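Local structure of 4-oxalocrotonase tautomerase isozyme (Methylibium petroleiphilum, 4FDX) at residues 17-20 and 21-25; 31-35 and 36-40. The protein belongs to the tautomerase superfamily of small beta-alpha-beta enzymes, with six copies of the chain gathered in its assembly. All blocks are in the same frame, centred on the assembly; numbering follows the deposited sequence.

Both contacts are local and belong to one beta-alpha-beta unit. Contact 1 (17-20 with 21-25) lies mid-way along helix 13-31, partly buried between the strands and neighbouring subunits; contact 2 (31-35 with 36-40) forms the turn from that helix into strand 39-45 and sits at the surface. Their centres are about 11 Å apart, and they meet where Ile40 CD1 comes 3.4 Å from Thr24 OG1. The chemistry follows the place: regular i to i+4 backbone bonds, one buried threonine hydroxyl bonded to a backbone carbonyl, and mostly apolar packing in contact 1, against i to i+3 bonds, an amide that grips the backbone and charged groups in contact 2. Both also touch the third subunit.

Contact 1 (17-20 and 21-25); sequences RNAV and AAITE
Ile23 folds back over the carbonyl oxygen of Ala19, one turn earlier in helix 13-31, the connecting helix of a beta-alpha-beta unit between the parallel strands 2-8 and 39-45. Four consecutive i to i+4 bonds establish the alpha-helical register: Ala21 N to Arg17 O (3.0 Å), Ala22 N to Asn18 O (2.9 Å), Ile23 N to Ala19 O (2.8 Å) and Thr24 N to Val20 O (3.1 Å).

Traced outward, the Ile23 side chain stays close to Ala19. CB lies 3.3 Å from Ala19 O, the oxygen that Ile23 N already binds. CG1 follows, 3.2 Å from Ala19 O, because it stands beside the backbone N and opposite the carbonyl carbon (chi1 -67°). At the tip, CD1 runs alongside the previous turn and comes within 4.5 Å of Ala19 CB, a loose apolar touch. The same residue also packs on Ile3 and Met5 of strand 2-8, while Ala19 rests on Met5, so this face of the helix lies against the sheet. Ile23 further meets Val27 of the third subunit.

The next residue uses its side chain differently. Thr24 is buried, and its hydroxyl donates to the backbone while the side chain also packs against Ile40 of strand 39-45. With OG1 turned to lie beside the backbone N (chi1 -64°), it reaches back along the helix. Val20 O therefore accepts two bonds from a single residue, which gives the buried hydroxyl a partner within its own helix. Thr24 N and Thr24 OG1 approach this oxygen from opposite faces of the carbonyl plane, the hydroxyl at 2.7 Å from Val20 O.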
loop_
_atom_site.group_PDB
_atom_site.type_symbol
_atom_site.label_atom_id
_atom_site.label_comp_id
_atom_site.label_asym_id
_atom_site.label_seq_id
_atom_site.Cartn_x
_atom_site.Cartn_y
_atom_site.Cartn_z
ATOM N N ARG B 17 -13.178 -3.230 15.903
ATOM C CA ARG B 17 -14.066 -2.052 16.019
ATOM C C ARG B 17 -13.491 -1.074 17.051
ATOM O O ARG B 17 -13.480 0.159 16.799
ATOM C CB ARG B 17 -15.455 -2.495 16.470
ATOM C CG ARG B 17 -16.268 -3.143 15.308
ATOM C CD ARG B 17 -17.678 -3.384 15.847
ATOM N NE ARG B 17 -18.342 -4.297 14.942
ATOM C CZ ARG B 17 -19.330 -5.122 15.369
ATOM N NH1 ARG B 17 -19.730 -5.087 16.663
ATOM N NH2 ARG B 17 -19.895 -6.014 14.532
ATOM N N ASN B 18 -12.995 -1.583 18.168
ATOM C CA ASN B 18 -12.381 -0.655 19.160
ATOM C C ASN B 18 -11.135 0.012 18.594
ATOM O O ASN B 18 -10.988 1.207 18.796
ATOM C CB ASN B 18 -12.021 -1.387 20.470
ATOM C CG ASN B 18 -13.280 -1.907 21.193
ATOM O OD1 ASN B 18 -14.369 -1.342 21.069
ATOM N ND2 ASN B 18 -13.093 -2.993 22.035
ATOM N N ALA B 19 -10.297 -0.751 17.870
ATOM C CA ALA B 19 -9.123 -0.104 17.233
ATOM C C ALA B 19 -9.518 0.995 16.257
ATOM O O ALA B 19 -8.886 2.034 16.240
ATOM C CB ALA B 19 -8.278 -1.214 16.553
ATOM N N VAL B 20 -10.481 0.736 15.412
ATOM C CA VAL B 20 -10.921 1.710 14.414
ATOM C C VAL B 20 -11.443 2.990 15.140
ATOM O O VAL B 20 -11.117 4.121 14.753
ATOM C CB VAL B 20 -12.079 1.017 13.579
ATOM C CG1 VAL B 20 -13.067 2.034 12.981
ATOM C CG2 VAL B 20 -11.383 0.048 12.571
ATOM N N ALA B 21 -12.231 2.855 16.184
ATOM C CA ALA B 21 -12.644 4.050 16.914
ATOM C C ALA B 21 -11.522 4.794 17.610
ATOM O O ALA B 21 -11.481 6.014 17.507
ATOM C CB ALA B 21 -13.711 3.611 17.959
ATOM N N ALA B 22 -10.593 4.060 18.236
ATOM C CA ALA B 22 -9.520 4.660 18.973
ATOM C C ALA B 22 -8.526 5.322 18.040
ATOM O O ALA B 22 -8.090 6.448 18.280
ATOM C CB ALA B 22 -8.882 3.581 19.848
ATOM N N ILE B 23 -8.218 4.643 16.931
ATOM C CA ILE B 23 -7.284 5.270 15.948
ATOM C C ILE B 23 -7.898 6.531 15.371
ATOM O O ILE B 23 -7.232 7.563 15.205
ATOM C CB ILE B 23 -6.852 4.254 14.826
ATOM C CG1 ILE B 23 -5.987 3.159 15.460
ATOM C CG2 ILE B 23 -6.096 4.969 13.679
ATOM C CD1 ILE B 23 -5.787 1.921 14.555
ATOM N N THR B 24 -9.169 6.470 15.023
ATOM C CA THR B 24 -9.846 7.644 14.428
ATOM C C THR B 24 -9.784 8.835 15.360
ATOM O O THR B 24 -9.361 9.887 14.951
ATOM C CB THR B 24 -11.305 7.291 14.092
ATOM O OG1 THR B 24 -11.266 6.244 13.053
ATOM C CG2 THR B 24 -12.025 8.476 13.489
ATOM N N GLU B 25 -10.157 8.618 16.623
ATOM C CA GLU B 25 -10.141 9.737 17.575
ATOM C C GLU B 25 -8.715 10.245 17.846
ATOM O O GLU B 25 -8.560 11.479 18.001
ATOM C CB GLU B 25 -10.875 9.277 18.843
ATOM C CG GLU B 25 -12.378 9.056 18.608
ATOM C CD GLU B 25 -13.147 10.220 17.940
ATOM O OE1 GLU B 25 -12.778 11.409 18.075
ATOM O OE2 GLU B 25 -14.134 9.948 17.231
#

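Contact 2 (31-35 and 36-40); sequences LDVRP and DQVRI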
loop_
_atom_site.group_PDB
_atom_site.type_symbol
_atom_site.label_atom_id
_atom_site.label_comp_id
_atom_site.label_asym_id
_atom_site.label_seq_id
_atom_site.Cartn_x
_atom_site.Cartn_y
_atom_site.Cartn_z
ATOM N N LEU B 31 -4.299 15.705 14.695
ATOM C CA LEU B 31 -4.196 16.312 13.393
ATOM C C LEU B 31 -5.225 17.373 13.073
ATOM O O LEU B 31 -5.149 17.934 11.960
ATOM C CB LEU B 31 -4.148 15.260 12.293
ATOM C CG LEU B 31 -2.980 14.255 12.447
ATOM C CD1 LEU B 31 -2.986 13.125 11.427
ATOM C CD2 LEU B 31 -1.571 14.887 12.478
ATOM N N ASP B 32 -6.172 17.606 13.968
ATOM C CA ASP B 32 -7.163 18.660 13.847
ATOM C C ASP B 32 -7.949 18.513 12.522
ATOM O O ASP B 32 -7.958 19.415 11.682
ATOM C CB ASP B 32 -6.406 19.992 13.889
ATOM C CG ASP B 32 -7.300 21.148 14.059
ATOM O OD1 ASP B 32 -8.283 21.048 14.837
ATOM O OD2 ASP B 32 -7.008 22.140 13.361
ATOM N N VAL B 33 -8.547 17.322 12.332
ATOM C CA VAL B 33 -9.395 16.979 11.178
ATOM C C VAL B 33 -10.690 16.511 11.728
ATOM O O VAL B 33 -10.777 16.146 12.936
ATOM C CB VAL B 33 -8.720 15.914 10.250
ATOM C CG1 VAL B 33 -7.427 16.507 9.666
ATOM C CG2 VAL B 33 -8.451 14.546 10.953
ATOM N N ARG B 34 -11.737 16.468 10.887
ATOM C CA ARG B 34 -13.050 15.996 11.363
ATOM C C ARG B 34 -13.059 14.458 11.261
ATOM O O ARG B 34 -12.333 13.907 10.449
ATOM C CB ARG B 34 -14.174 16.546 10.494
ATOM C CG ARG B 34 -14.355 18.045 10.733
ATOM C CD ARG B 34 -15.251 18.729 9.719
ATOM N NE ARG B 34 -14.640 18.708 8.387
ATOM C CZ ARG B 34 -15.091 17.946 7.404
ATOM N NH1 ARG B 34 -16.161 17.221 7.637
ATOM N NH2 ARG B 34 -14.516 17.930 6.198
ATOM N N PRO B 35 -13.895 13.795 12.045
ATOM C CA PRO B 35 -14.044 12.328 11.884
ATOM C C PRO B 35 -14.324 11.849 10.471
ATOM O O PRO B 35 -13.768 10.787 10.024
ATOM C CB PRO B 35 -15.139 11.963 12.905
ATOM C CG PRO B 35 -14.902 13.008 13.966
ATOM C CD PRO B 35 -14.593 14.275 13.244
ATOM N N ASP B 36 -15.219 12.558 9.742
ATOM C CA ASP B 36 -15.574 12.133 8.392
ATOM C C ASP B 36 -14.390 12.302 7.413
ATOM O O ASP B 36 -14.568 11.862 6.214
ATOM C CB ASP B 36 -16.812 12.964 7.896
ATOM C CG ASP B 36 -16.474 14.459 7.846
ATOM O OD1 ASP B 36 -15.540 14.834 7.101
ATOM O OD2 ASP B 36 -17.072 15.270 8.583
ATOM N N GLN B 37 -13.234 12.906 7.824
ATOM C CA GLN B 37 -12.057 12.976 6.933
ATOM C C GLN B 37 -11.110 11.797 7.212
ATOM O O GLN B 37 -9.998 11.759 6.661
ATOM C CB GLN B 37 -11.287 14.274 7.110
ATOM C CG GLN B 37 -12.101 15.541 6.701
ATOM C CD GLN B 37 -11.310 16.812 7.114
ATOM O OE1 GLN B 37 -11.437 17.319 8.223
ATOM N NE2 GLN B 37 -10.460 17.259 6.235
ATOM N N VAL B 38 -11.519 10.898 8.147
ATOM C CA VAL B 38 -10.599 9.808 8.580
ATOM C C VAL B 38 -11.120 8.454 8.133
ATOM O O VAL B 38 -12.202 8.030 8.565
ATOM C CB VAL B 38 -10.365 9.786 10.096
ATOM C CG1 VAL B 38 -9.301 8.748 10.458
ATOM C CG2 VAL B 38 -9.861 11.166 10.509
ATOM N N ARG B 39 -10.376 7.829 7.209
ATOM C CA ARG B 39 -10.771 6.478 6.750
ATOM C C ARG B 39 -9.696 5.448 7.128
ATOM O O ARG B 39 -8.509 5.766 7.138
ATOM C CB ARG B 39 -10.931 6.481 5.231
ATOM C CG ARG B 39 -12.217 7.221 4.843
ATOM C CD ARG B 39 -12.190 7.549 3.335
ATOM N NE ARG B 39 -13.550 8.011 3.015
ATOM C CZ ARG B 39 -14.047 9.156 3.465
ATOM N NH1 ARG B 39 -13.325 10.056 4.102
ATOM N NH2 ARG B 39 -15.322 9.463 3.163
ATOM N N ILE B 40 -10.127 4.291 7.642
ATOM C CA ILE B 40 -9.181 3.244 7.953
ATOM C C ILE B 40 -9.548 2.020 7.124
ATOM O O ILE B 40 -10.780 1.611 7.017
ATOM C CB ILE B 40 -9.305 2.873 9.475
ATOM C CG1 ILE B 40 -9.035 4.158 10.302
ATOM C CG2 ILE B 40 -8.247 1.785 9.756
ATOM C CD1 ILE B 40 -9.106 4.005 11.784
#
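Arg34 and Gln37 are joined twice, once through a side-chain amide and once through the backbone. Hydrogen bonds dominate this short 3-10 turn. Gln37 OE1 accepts Arg34 N at 2.8 Å with an N-H...O angle of 179°, the amide brought there by an extended chain beyond CG. In return Gln37 N donates to Arg34 O (3.0 Å). The following i to i+3 bond, Val38 N to Pro35 O (2.9 Å), continues the turn. Beyond it, Arg39 NH1 reaches back to Asp36 O at 3.0 Å.

Among the charged groups, the Arg34 guanidinium lies with one face over Gln37 CG, which approaches NH2 to 3.4 Å. Its plane is only 13° from that of the Gln37 amide, and the bend at chi3 (-66°) folds the chain back over this residue. Asp36 sits at the guanidinium edge as a salt-bridge partner, but the modelled approach is too close, so its detailed geometry is doubtful.

Apolar packing is slight: Val33 CG2 meets Val38 CG2 at 3.7 Å, the two side chains crossing at about a right angle. Val38 packs on Val27 and Pro35 on Val28 of helix 13-31, and Pro35 also packs on Ala53 of the second subunit; Val33 lies against Arg11 of the third subunit.

The hydrogen bonds thus probably help to hold the turn, with the Gln37 side chain giving Arg34 N an acceptor where the regular helix has already ended, while Val38 packs on helix 13-31.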